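Local structure of putative phosphomethylpyrimidine kinase (Bacteroides thetaiotaomicron, 3MBH) at residues Val181-Ser186 / Asp225-Val230; Arg207-Thr212 / Met243-Ala248; Asp106-Ala111 / Ser234-Asp239; Asp141-Asn146 / Arg172-Lys177; Val187-His190 / Thr196-Tyr199. The protein probably phosphorylates pyridoxal at its 5'-hydroxymethyl group using ATP, as pyridoxal kinases of the ribokinase superfamily do, and has pyridoxal bound in this crystal. All blocks are in the same frame, centred on the assembly; numbering follows the deposited sequence.

Interaction 1: Val181-Ser186 / Asp225-Val230. With PXL (3-hydroxy-5-(hydroxymethyl)-2-methylisonicotinaldehyde), chain G.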
# COMPACT_ATOMS: atom_id res chain seq x y z
N VAL A 181 8.33 18.71 26.95
CA VAL A 181 9.19 18.26 25.85
C VAL A 181 9.77 19.46 25.12
O VAL A 181 9.04 20.41 24.70
CB VAL A 181 8.44 17.36 24.84
CG1 VAL A 181 9.35 16.99 23.60
CG2 VAL A 181 7.97 16.05 25.53
N VAL A 182 11.09 19.42 24.99
CA VAL A 182 11.80 20.46 24.28
C VAL A 182 12.63 19.76 23.22
O VAL A 182 13.33 18.80 23.52
CB VAL A 182 12.74 21.25 25.21
CG1 VAL A 182 13.52 22.32 24.44
CG2 VAL A 182 11.92 21.86 26.39
N ILE A 183 12.53 20.25 21.98
CA ILE A 183 13.31 19.71 20.88
C ILE A 183 14.10 20.87 20.28
O ILE A 183 13.51 21.91 19.97
CB ILE A 183 12.38 19.00 19.83
CG1 ILE A 183 11.51 17.91 20.50
CG2 ILE A 183 13.22 18.48 18.67
CD1 ILE A 183 10.38 17.38 19.63
N ILE A 184 15.41 20.70 20.14
CA ILE A 184 16.23 21.70 19.50
C ILE A 184 16.70 21.15 18.16
O ILE A 184 17.36 20.11 18.12
CB ILE A 184 17.46 22.11 20.36
CG1 ILE A 184 17.00 22.65 21.70
CG2 ILE A 184 18.31 23.17 19.58
CD1 ILE A 184 18.09 22.90 22.72
N THR A 185 16.32 21.84 17.06
CA THR A 185 16.72 21.39 15.74
C THR A 185 17.91 22.23 15.18
O THR A 185 18.31 23.22 15.73
CB THR A 185 15.59 21.46 14.76
OG1 THR A 185 15.41 22.82 14.34
CG2 THR A 185 14.31 20.89 15.37
N SER A 186 18.45 21.76 14.09
CA SER A 186 19.46 22.47 13.32
C SER A 186 20.75 22.72 14.09
O SER A 186 21.36 23.80 13.95
CB SER A 186 18.90 23.80 12.81
OG SER A 186 17.56 23.61 12.39
N ASP A 225 8.54 23.83 10.00
CA ASP A 225 7.14 23.57 9.94
C ASP A 225 6.86 22.12 9.56
O ASP A 225 5.97 21.49 10.13
CB ASP A 225 6.43 24.55 9.00
CG ASP A 225 6.63 26.01 9.39
OD1 ASP A 225 6.53 26.37 10.60
OD2 ASP A 225 6.92 26.79 8.45
N THR A 226 7.64 21.57 8.65
CA THR A 226 7.48 20.15 8.29
C THR A 226 7.86 19.28 9.48
O THR A 226 7.12 18.37 9.86
CB THR A 226 8.36 19.76 7.10
OG1 THR A 226 7.89 20.45 5.96
CG2 THR A 226 8.31 18.25 6.84
N PHE A 227 8.99 19.59 10.09
CA PHE A 227 9.44 18.88 11.28
C PHE A 227 8.40 18.84 12.42
O PHE A 227 8.08 17.79 12.97
CB PHE A 227 10.75 19.48 11.81
CG PHE A 227 11.27 18.80 13.05
CD1 PHE A 227 12.06 17.69 12.96
CD2 PHE A 227 10.93 19.27 14.32
CE1 PHE A 227 12.51 17.03 14.12
CE2 PHE A 227 11.37 18.62 15.49
CZ PHE A 227 12.17 17.52 15.38
N THR A 228 7.89 20.01 12.76
CA THR A 228 6.97 20.16 13.89
C THR A 228 5.62 19.55 13.58
O THR A 228 5.02 18.93 14.47
CB THR A 228 6.91 21.64 14.42
OG1 THR A 228 8.26 22.06 14.71
CG2 THR A 228 5.99 21.77 15.69
N SER A 229 5.19 19.63 12.31
CA SER A 229 3.93 19.01 11.87
C SER A 229 4.02 17.46 12.03
O SER A 229 3.09 16.82 12.58
CB SER A 229 3.63 19.34 10.40
OG SER A 229 3.22 20.68 10.23
N VAL A 230 5.16 16.87 11.63
CA VAL A 230 5.32 15.42 11.80
C VAL A 230 5.43 15.04 13.27
O VAL A 230 4.81 14.07 13.71
CB VAL A 230 6.45 14.83 10.95
CG1 VAL A 230 6.53 13.31 11.25
CG2 VAL A 230 6.19 15.11 9.43
OP4 PXL G . 8.04 28.65 9.95
C5A PXL G . 8.84 29.29 8.97
C5 PXL G . 8.03 30.44 8.34
C6 PXL G . 6.66 30.58 8.42
N1 PXL G . 6.03 31.62 7.87
C2 PXL G . 6.60 32.61 7.15
C3 PXL G . 8.06 32.56 6.99
C4 PXL G . 8.78 31.44 7.64
C4A PXL G . 10.22 31.21 7.52
O4A PXL G . 10.72 31.86 6.65
O3 PXL G . 8.78 33.49 6.35
C2A PXL G . 5.66 33.66 6.58
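Phe-227 of helix 223-236 reaches strand 181-189 and packs against Ile-183 and Thr-185, two residues apart and so on the same face of the strand. The helical segment begins with Asp-225, whose OD2 accepts a hydrogen bond of 2.6 Å from OP4 of the pyridoxal (PXL), the hydroxymethyl oxygen; the same OD2 also takes the backbone N of Ser-23, two bonds that would steady the carboxylate. Thr-226 faces helices 24-33 and 241-257 instead. At Phe-227 the ring leaves with CG anti to the backbone N (chi1 179°), which carries it out from the helix to the sheet. Thr-185 CG2 sits over one ring face, 3.9 Å from the centroid and 20° off the ring normal, a CH-pi contact, while Ile-183 CG2 comes in obliquely, 3.6 Å from Phe-227 CZ. A flat aromatic group suits this place because methyls can lie close over it, and threonine lends such a methyl while its OG1 bonds with Ser-186 OG at 3.0 Å. Thr-228 OG1 lies at the edge of the ring, in its plane. Ser-229 closes the turn: its OG donates to Asp-225 O at 2.9 Å, from the opposite face of that carbonyl to its own N. The whole is typical of the ribokinase-like fold, in which a helix starting at a Gly-Thr-Gly-Asp signature packs on the central sheet and offers its first turn to the substrate.

Interaction 2: Arg207-Thr212 / Met243-Ala248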
# COMPACT_ATOMS: atom_id res chain seq x y z
N ARG A 207 14.48 11.87 30.12
CA ARG A 207 15.36 11.30 29.09
C ARG A 207 15.77 12.36 28.06
O ARG A 207 15.00 13.26 27.75
CB ARG A 207 14.70 10.08 28.41
CG ARG A 207 14.50 8.89 29.32
CD ARG A 207 14.06 7.70 28.54
NE ARG A 207 13.80 6.52 29.36
CZ ARG A 207 12.64 6.27 29.98
NH1 ARG A 207 11.60 7.11 29.94
NH2 ARG A 207 12.52 5.15 30.66
N TYR A 208 17.00 12.21 27.55
CA TYR A 208 17.61 13.07 26.54
C TYR A 208 17.91 12.25 25.29
O TYR A 208 18.45 11.15 25.39
CB TYR A 208 18.95 13.62 27.06
CG TYR A 208 18.81 14.54 28.24
CD1 TYR A 208 18.76 14.04 29.56
CD2 TYR A 208 18.78 15.92 28.05
CE1 TYR A 208 18.62 14.91 30.63
CE2 TYR A 208 18.65 16.77 29.12
CZ TYR A 208 18.55 16.27 30.40
OH TYR A 208 18.43 17.18 31.43
N TRP A 209 17.62 12.80 24.12
CA TRP A 209 17.78 12.11 22.86
C TRP A 209 18.56 12.93 21.89
O TRP A 209 18.46 14.13 21.89
CB TRP A 209 16.41 11.85 22.23
CG TRP A 209 15.53 11.07 23.11
CD1 TRP A 209 14.60 11.56 23.97
CD2 TRP A 209 15.55 9.65 23.28
NE1 TRP A 209 14.03 10.52 24.68
CE2 TRP A 209 14.57 9.34 24.24
CE3 TRP A 209 16.27 8.61 22.70
CZ2 TRP A 209 14.31 8.02 24.65
CZ3 TRP A 209 16.01 7.32 23.11
CH2 TRP A 209 15.05 7.04 24.09
N LYS A 210 19.26 12.27 20.99
CA LYS A 210 19.92 12.91 19.89
C LYS A 210 19.76 12.11 18.59
O LYS A 210 19.80 10.86 18.59
CB LYS A 210 21.40 13.06 20.24
CG LYS A 210 22.31 13.62 19.13
CD LYS A 210 23.76 13.71 19.66
CE LYS A 210 24.79 14.16 18.63
NZ LYS A 210 26.19 14.30 19.23
N VAL A 211 19.62 12.79 17.48
CA VAL A 211 19.62 12.12 16.18
C VAL A 211 20.42 12.98 15.22
O VAL A 211 20.34 14.18 15.26
CB VAL A 211 18.18 11.85 15.73
CG1 VAL A 211 17.38 13.12 15.61
CG2 VAL A 211 18.14 11.04 14.46
N THR A 212 21.26 12.36 14.41
CA THR A 212 22.12 13.07 13.48
C THR A 212 21.67 12.70 12.09
O THR A 212 21.46 11.53 11.83
CB THR A 212 23.62 12.68 13.66
OG1 THR A 212 24.05 13.17 14.93
CG2 THR A 212 24.55 13.32 12.56
N MSE A 243 10.59 7.98 18.63
CA MSE A 243 9.97 7.56 17.38
C MSE A 243 9.52 8.78 16.55
O MSE A 243 9.72 8.78 15.34
CB MSE A 243 8.82 6.58 17.61
CG MSE A 243 7.99 6.32 16.37
SE MSE A 243 8.99 5.13 15.18
CE MSE A 243 8.77 3.46 16.22
N ALA A 244 8.95 9.80 17.21
CA ALA A 244 8.54 11.05 16.55
C ALA A 244 9.73 11.71 15.89
O ALA A 244 9.65 12.12 14.74
CB ALA A 244 7.89 12.02 17.55
N LEU A 245 10.82 11.82 16.62
CA LEU A 245 12.07 12.34 16.07
C LEU A 245 12.56 11.61 14.79
O LEU A 245 13.04 12.25 13.83
CB LEU A 245 13.19 12.26 17.13
CG LEU A 245 13.03 13.09 18.41
CD1 LEU A 245 14.25 12.85 19.39
CD2 LEU A 245 12.83 14.54 18.12
N ASP A 246 12.50 10.28 14.80
CA ASP A 246 12.88 9.46 13.62
C ASP A 246 11.95 9.67 12.46
O ASP A 246 12.42 9.89 11.34
CB ASP A 246 12.95 7.98 14.02
CG ASP A 246 14.26 7.67 14.78
OD1 ASP A 246 15.33 8.03 14.23
OD2 ASP A 246 14.22 7.12 15.89
N ARG A 247 10.64 9.65 12.71
CA ARG A 247 9.67 9.88 11.66
C ARG A 247 9.88 11.25 11.02
O ARG A 247 9.89 11.35 9.80
CB ARG A 247 8.26 9.75 12.18
CG ARG A 247 7.92 8.36 12.61
CD ARG A 247 6.42 8.18 12.94
NE ARG A 247 5.56 8.32 11.78
CZ ARG A 247 4.25 8.35 11.83
NH1 ARG A 247 3.61 8.27 13.00
NH2 ARG A 247 3.55 8.45 10.69
N ALA A 248 10.04 12.29 11.85
CA ALA A 248 10.20 13.69 11.35
C ALA A 248 11.49 13.86 10.54
O ALA A 248 11.45 14.36 9.42
CB ALA A 248 10.13 14.72 12.46
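In the layered alpha/beta fold of this kinase family, helix 241-257 lies over the antiparallel margin of the central sheet, and here Leu-245 meets Trp-209 and Asp-246 meets Val-211. The leucine does the reaching: its CD1 comes to 3.7 Å from Trp-209 CB, meeting the side chain at its base, obliquely to the indole. Trp-209 and Val-211 both point toward the helix, as alternate strand residues do, whereas Lys-210 between them turns away and pairs with Asp-164. The nearest backbones are those of Val-211 and Leu-245, whose CA atoms are 7.6 Å apart, although the leucine sends its CD1 to Trp-209. Beside helix 241-257 runs helix 223-236, whose Ile-231 touches Ala-244 and Leu-245; alanine is small enough for two helices to lie close. Asp-246 is buried but well provided for: OD1 accepts from Ala-286 N and OD2 bonds with Ser-287 OG, just before strand 288-290. Val-211 CG2, anti to the backbone N, lies against Asp-246 OD1 at 4.1 Å, a plain van der Waals neighbour. Across the interface, Arg-257 of the second subunit packs on Trp-209.

Interaction 3: Asp106-Ala111 / Ser234-Asp239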
# COMPACT_ATOMS: atom_id res chain seq x y z
N ASP A 106 -6.61 16.40 28.27
CA ASP A 106 -5.81 15.57 27.35
C ASP A 106 -5.16 16.36 26.20
O ASP A 106 -4.60 15.74 25.31
CB ASP A 106 -6.65 14.40 26.74
CG ASP A 106 -7.14 13.38 27.81
OD1 ASP A 106 -6.54 13.27 28.92
OD2 ASP A 106 -8.14 12.65 27.53
N SER A 107 -5.23 17.70 26.18
CA SER A 107 -4.65 18.46 25.02
C SER A 107 -3.13 18.40 24.88
O SER A 107 -2.37 18.11 25.82
CB SER A 107 -5.04 19.94 25.00
OG SER A 107 -6.43 20.14 25.08
N LEU A 108 -2.71 18.58 23.64
CA LEU A 108 -1.31 18.68 23.32
C LEU A 108 -1.20 20.09 22.78
O LEU A 108 -1.89 20.41 21.83
CB LEU A 108 -1.01 17.66 22.23
CG LEU A 108 0.43 17.64 21.73
CD1 LEU A 108 1.38 17.18 22.81
CD2 LEU A 108 0.49 16.77 20.49
N ILE A 109 -0.42 20.93 23.46
CA ILE A 109 -0.12 22.27 23.04
C ILE A 109 1.33 22.25 22.52
O ILE A 109 2.29 21.95 23.28
CB ILE A 109 -0.30 23.33 24.18
CG1 ILE A 109 -1.67 23.20 24.87
CG2 ILE A 109 -0.05 24.73 23.64
CD1 ILE A 109 -2.95 23.14 23.90
N VAL A 110 1.46 22.55 21.22
CA VAL A 110 2.74 22.59 20.56
C VAL A 110 3.03 23.99 20.07
O VAL A 110 2.21 24.58 19.34
CB VAL A 110 2.79 21.60 19.37
CG1 VAL A 110 4.19 21.64 18.66
CG2 VAL A 110 2.45 20.20 19.82
N ALA A 111 4.20 24.54 20.43
CA ALA A 111 4.58 25.82 19.92
C ALA A 111 5.94 25.67 19.27
O ALA A 111 6.94 25.31 19.94
CB ALA A 111 4.63 26.91 21.03
N SER A 234 2.77 12.57 14.98
CA SER A 234 3.31 11.31 15.52
C SER A 234 2.97 11.17 17.01
O SER A 234 2.55 10.08 17.46
CB SER A 234 4.83 11.25 15.22
OG SER A 234 5.55 10.37 16.04
N LEU A 235 3.15 12.25 17.78
CA LEU A 235 2.80 12.22 19.22
C LEU A 235 1.28 11.99 19.37
O LEU A 235 0.87 11.18 20.18
CB LEU A 235 3.25 13.50 19.94
CG LEU A 235 4.78 13.74 20.04
CD1 LEU A 235 5.09 15.10 20.64
CD2 LEU A 235 5.48 12.58 20.87
N MSE A 236 0.47 12.66 18.56
CA MSE A 236 -0.98 12.43 18.61
C MSE A 236 -1.39 11.04 18.19
O MSE A 236 -2.41 10.55 18.65
CB MSE A 236 -1.72 13.46 17.78
CG MSE A 236 -1.60 14.84 18.36
SE MSE A 236 -2.52 16.12 17.25
CE MSE A 236 -4.31 15.78 17.88
N GLN A 237 -0.59 10.37 17.37
CA GLN A 237 -0.84 8.96 17.07
C GLN A 237 -0.37 7.99 18.23
O GLN A 237 -0.51 6.79 18.13
CB GLN A 237 -0.22 8.54 15.74
CG GLN A 237 -0.89 9.15 14.54
CD GLN A 237 -0.18 8.82 13.27
OE1 GLN A 237 0.90 8.23 13.31
NE2 GLN A 237 -0.78 9.17 12.12
N GLY A 238 0.21 8.53 19.30
CA GLY A 238 0.70 7.70 20.42
C GLY A 238 2.15 7.24 20.25
O GLY A 238 2.58 6.32 20.97
N ASP A 239 2.90 7.80 19.29
CA ASP A 239 4.30 7.39 19.15
C ASP A 239 5.08 7.98 20.33
O ASP A 239 4.71 9.03 20.88
CB ASP A 239 4.93 7.86 17.84
CG ASP A 239 4.24 7.29 16.59
OD1 ASP A 239 3.42 6.38 16.71
OD2 ASP A 239 4.48 7.84 15.48
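Strand 108-111 and the last turn of helix 223-236 come nearest at Leu-108 and Met-236, with their CA atoms 7.8 Å apart, and the chain beyond the helix then bends away from the sheet. Leu-108 carries the contact. With CG anti to the backbone N (chi1 179°), its CD2 reaches across to Met-236 CG at 3.6 Å and, more loosely, to Leu-235 CB at 4.3 Å. A branched leucine suits the strand here because one methyl can serve two neighbouring helix residues. Met-236, present as selenomethionine and deposited in two conformers, crosses Leu-108 obliquely in the one described. Its flexible chain also lies on Ala-80 of the next parallel strand, 80-83, while Leu-235 touches Val-142, so the helix end straddles the strands of the parallel part of the ribokinase-like sheet. The helix finishes in a Schellman motif: Asp-239 N bonds to Ser-234 O at 2.9 Å and Gly-238 N to Leu-235 O at 2.9 Å. Gly-238 has positive phi (89°), where a side chain would press on the preceding carbonyl, so glycine fits. Ser-234 OG donates to Asp-239 OD2 at 2.8 Å, meeting that oxygen on its anti side, 22° out of the carboxylate plane. NH1 of Arg-247 makes a salt bridge with the same Asp-239 OD2 and a hydrogen bond with Gln-237 OE1. Two neighbouring subunits also meet this region: Asn-5 of the third subunit bonds to Met-236 O, and Lys-274 of the second subunit pairs with Asp-239 OD1.

Interaction 4: Asp141-Asn146 / Arg172-Lys177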
# COMPACT_ATOMS: atom_id res chain seq x y z
N ASP A 141 3.25 22.44 25.79
CA ASP A 141 3.72 21.12 26.23
C ASP A 141 4.98 20.71 25.47
O ASP A 141 5.89 20.06 26.03
CB ASP A 141 2.64 20.06 26.02
CG ASP A 141 1.34 20.38 26.75
OD1 ASP A 141 1.42 20.78 27.91
OD2 ASP A 141 0.25 20.21 26.20
N VAL A 142 5.04 21.08 24.20
CA VAL A 142 6.12 20.67 23.29
C VAL A 142 6.56 21.92 22.55
O VAL A 142 5.71 22.58 22.00
CB VAL A 142 5.65 19.60 22.28
CG1 VAL A 142 6.92 19.06 21.39
CG2 VAL A 142 4.98 18.39 23.00
N ILE A 143 7.84 22.28 22.58
CA ILE A 143 8.39 23.33 21.75
C ILE A 143 9.53 22.84 20.87
O ILE A 143 10.27 21.94 21.24
CB ILE A 143 8.87 24.59 22.56
CG1 ILE A 143 9.99 24.22 23.55
CG2 ILE A 143 7.69 25.26 23.32
CD1 ILE A 143 10.66 25.51 24.20
N THR A 144 9.67 23.44 19.70
CA THR A 144 10.59 22.95 18.71
C THR A 144 11.54 24.07 18.13
O THR A 144 11.69 24.21 16.92
CB THR A 144 9.84 22.29 17.57
OG1 THR A 144 8.89 23.20 17.00
CG2 THR A 144 9.08 20.99 18.09
N PRO A 145 12.20 24.84 19.00
CA PRO A 145 13.16 25.81 18.47
C PRO A 145 14.30 25.22 17.66
O PRO A 145 14.83 24.17 18.04
CB PRO A 145 13.80 26.37 19.70
CG PRO A 145 13.55 25.32 20.78
CD PRO A 145 12.31 24.64 20.44
N ASN A 146 14.73 25.95 16.63
CA ASN A 146 16.03 25.71 16.03
C ASN A 146 17.11 26.34 16.88
O ASN A 146 16.80 27.06 17.83
CB ASN A 146 16.12 26.15 14.56
CG ASN A 146 15.91 27.63 14.35
OD1 ASN A 146 16.32 28.47 15.18
ND2 ASN A 146 15.31 27.98 13.20
N ARG A 172 17.11 21.44 29.46
CA ARG A 172 16.58 21.50 30.80
C ARG A 172 16.13 22.93 31.19
O ARG A 172 15.09 23.07 31.84
CB ARG A 172 17.63 20.92 31.75
CG ARG A 172 17.29 20.98 33.20
CD ARG A 172 15.99 20.29 33.48
NE ARG A 172 15.81 20.09 34.90
CZ ARG A 172 14.83 19.35 35.42
NH1 ARG A 172 13.93 18.79 34.62
NH2 ARG A 172 14.75 19.21 36.74
N LEU A 173 16.89 23.96 30.81
CA LEU A 173 16.55 25.36 31.16
C LEU A 173 15.24 25.75 30.50
O LEU A 173 14.39 26.38 31.11
CB LEU A 173 17.60 26.36 30.68
CG LEU A 173 18.91 26.53 31.40
CD1 LEU A 173 19.72 27.60 30.66
CD2 LEU A 173 18.75 26.91 32.90
N LEU A 174 15.08 25.37 29.23
CA LEU A 174 13.85 25.58 28.54
C LEU A 174 12.68 24.77 29.13
O LEU A 174 11.57 25.28 29.25
CB LEU A 174 14.02 25.35 27.03
CG LEU A 174 14.78 26.41 26.21
CD1 LEU A 174 14.78 25.93 24.74
CD2 LEU A 174 14.20 27.80 26.36
N SER A 175 12.92 23.52 29.54
CA SER A 175 11.84 22.72 30.14
C SER A 175 11.40 23.30 31.49
O SER A 175 10.23 23.28 31.84
CB SER A 175 12.25 21.30 30.36
OG SER A 175 11.19 20.59 30.96
N ASP A 176 12.35 23.86 32.22
CA ASP A 176 12.02 24.54 33.49
C ASP A 176 11.04 25.69 33.29
O ASP A 176 10.30 26.01 34.19
CB ASP A 176 13.29 25.04 34.14
CG ASP A 176 14.13 23.89 34.74
OD1 ASP A 176 13.67 22.74 34.87
OD2 ASP A 176 15.29 24.17 35.07
N LYS A 177 10.96 26.24 32.08
CA LYS A 177 10.07 27.34 31.85
C LYS A 177 8.64 26.95 31.61
O LYS A 177 7.78 27.82 31.56
CB LYS A 177 10.61 28.19 30.71
CG LYS A 177 11.62 29.18 31.25
CD LYS A 177 12.66 29.57 30.27
CE LYS A 177 13.78 30.30 31.08
NZ LYS A 177 14.53 31.27 30.24
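Strand 142-143 and the end of helix 164-176 approach each other most nearly at Ile-143 and Leu-174, whose CA atoms stand 9.0 Å apart, a gap that the branched side chains of both residues span. Leu-174 does this from the helix with a single methyl: its CD1 lies 4.2 Å from Ile-143 CD1 and equally 4.2 Å from Pro-145 CG. The isoleucine meets it at about a right angle, its CG1 set between the backbone N and the carbonyl carbon (chi1 62°), while the proline ring and the leucine run past each other in opposite directions. These two strand-side residues are two apart and both turn toward the helix. Between them in sequence, Thr-144 bonds through its OG1 with Thr-228 OG1. The contact belongs to the beta-alpha-beta crossover that joins the parallel neighbours 142-143 and 181-189 through helices 147-154 and 164-176, and Leu-174 also packs on Val-182, Leu-150 and Leu-154 within it. Pro-145 has no N-H to leave unpaired as the strand gives way to the next helix, and its rigid ring makes a compact apolar surface. Asn-146 follows as the N-cap, its OD1 taking Glu-149 N and its ND2 giving to Gly-116 O.

Interaction 5: Val187-His190 / Thr196-Tyr199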
# COMPACT_ATOMS: atom_id res chain seq x y z
N VAL A 187 21.17 21.73 14.89
CA VAL A 187 22.42 21.81 15.60
C VAL A 187 23.56 21.32 14.69
O VAL A 187 23.52 20.23 14.16
CB VAL A 187 22.40 21.01 16.90
CG1 VAL A 187 23.78 21.21 17.66
CG2 VAL A 187 21.18 21.44 17.78
N PRO A 188 24.59 22.14 14.49
CA PRO A 188 25.74 21.69 13.70
C PRO A 188 26.49 20.49 14.30
O PRO A 188 26.47 20.25 15.52
CB PRO A 188 26.67 22.88 13.73
CG PRO A 188 25.77 24.07 13.91
CD PRO A 188 24.65 23.58 14.79
N VAL A 189 27.14 19.75 13.44
CA VAL A 189 27.86 18.58 13.87
C VAL A 189 29.34 18.89 13.69
O VAL A 189 29.80 19.25 12.60
CB VAL A 189 27.45 17.36 13.07
CG1 VAL A 189 28.29 16.10 13.51
CG2 VAL A 189 25.95 17.13 13.20
N HIS A 190 30.07 18.76 14.79
CA HIS A 190 31.51 18.98 14.77
C HIS A 190 32.21 18.13 13.70
O HIS A 190 32.02 16.88 13.65
CB HIS A 190 32.10 18.67 16.15
CG HIS A 190 33.52 19.10 16.29
ND1 HIS A 190 33.91 20.41 16.14
CD2 HIS A 190 34.65 18.39 16.52
CE1 HIS A 190 35.22 20.49 16.29
NE2 HIS A 190 35.69 19.28 16.52
N THR A 196 23.38 17.72 10.26
CA THR A 196 22.64 18.39 11.27
C THR A 196 22.29 17.36 12.37
O THR A 196 22.23 16.14 12.09
CB THR A 196 21.35 19.01 10.63
OG1 THR A 196 20.81 19.95 11.52
CG2 THR A 196 20.28 17.98 10.36
N SER A 197 22.14 17.84 13.60
CA SER A 197 21.58 17.05 14.69
C SER A 197 20.34 17.71 15.30
O SER A 197 20.12 18.92 15.15
CB SER A 197 22.61 16.72 15.76
OG SER A 197 23.39 17.85 16.06
N VAL A 198 19.52 16.87 15.93
CA VAL A 198 18.36 17.28 16.67
C VAL A 198 18.56 16.70 18.08
O VAL A 198 19.00 15.55 18.24
CB VAL A 198 17.05 16.74 16.06
CG1 VAL A 198 15.83 17.07 16.96
CG2 VAL A 198 16.82 17.27 14.60
N TYR A 199 18.30 17.50 19.09
CA TYR A 199 18.42 17.11 20.49
C TYR A 199 17.03 17.28 21.10
O TYR A 199 16.24 18.12 20.64
CB TYR A 199 19.41 17.99 21.20
CG TYR A 199 20.85 17.77 20.83
CD1 TYR A 199 21.38 18.27 19.63
CD2 TYR A 199 21.71 17.09 21.70
CE1 TYR A 199 22.75 18.06 19.32
CE2 TYR A 199 23.05 16.91 21.42
CZ TYR A 199 23.56 17.37 20.22
OH TYR A 199 24.91 17.19 20.00
O HOH W 1 25.63 18.13 16.90
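Two backbone bonds pair Val-187 with Ser-197: Val-187 N gives to Ser-197 O at 3.0 Å and Ser-197 N to Val-187 O at 2.8 Å, the latter with an angle of 160° at the hydrogen. Ser-197 is deposited in two conformers, and in the one described its OG lies 3.0 Å from Val-187 O. Thr-196 CA adds a CH contact to the same Val-187 O at 3.5 Å. Nearby a water donates to Pro-188 O at 2.7 Å and, weakly, to Tyr-199 OH; this water lies at the edge of the tyrosine ring, in its plane, and its separation from Ser-197 OG is so short that a third link is doubtful. The phenol oxygen has its stronger partner in Asp-164. The paired backbone bonds belong to the beta hairpin of strands 181-189 and 195-202, with Val-187 and Ser-197 an antiparallel hydrogen-bonded pair; the axes of strands 187-189 and 196-199 run at 130° to each other. Val-187 and Ser-197 share one face of the sheet, on the side of helix 164-176. There both methyls of Val-187 touch the tyrosine ring, CG1 near CE1 and CG2, obliquely, 3.7 Å from Tyr-199 CD1; the two side chains cross at about a right angle. A beta-branched valine suits an extended strand and gives the ring two methyls at once, and Leu-167 packs on both residues. Further out, Pro-188 is exposed and directs its CB away from the partner strand, while Val-189 CG2 rests 3.8 Å from Thr-196 C.

How the interactions relate
Strand 181-189 is the common element: its middle faces helix 223-236 in interaction 1, and its end forms the hairpin of interaction 5; Ile-184 N of interaction 1 bonds to Tyr-199 O of interaction 5. Interactions 1 and 3 use early and late turns of helix 223-236, so the pyridoxal-holding turn and the Schellman end lie on one rod. Interaction 4 covers the other side of the sheet, joined to interaction 1 through Ile-183 N and Ile-143 O. Interactions 1 to 4 are apolar helix-on-sheet contacts, whereas interaction 5 is strand pairing by backbone bonds. All five are buried, interaction 1 nearest the chain centre and interaction 5, with its exposed proline, farthest out; interactions 2 and 3 both touch the second subunit.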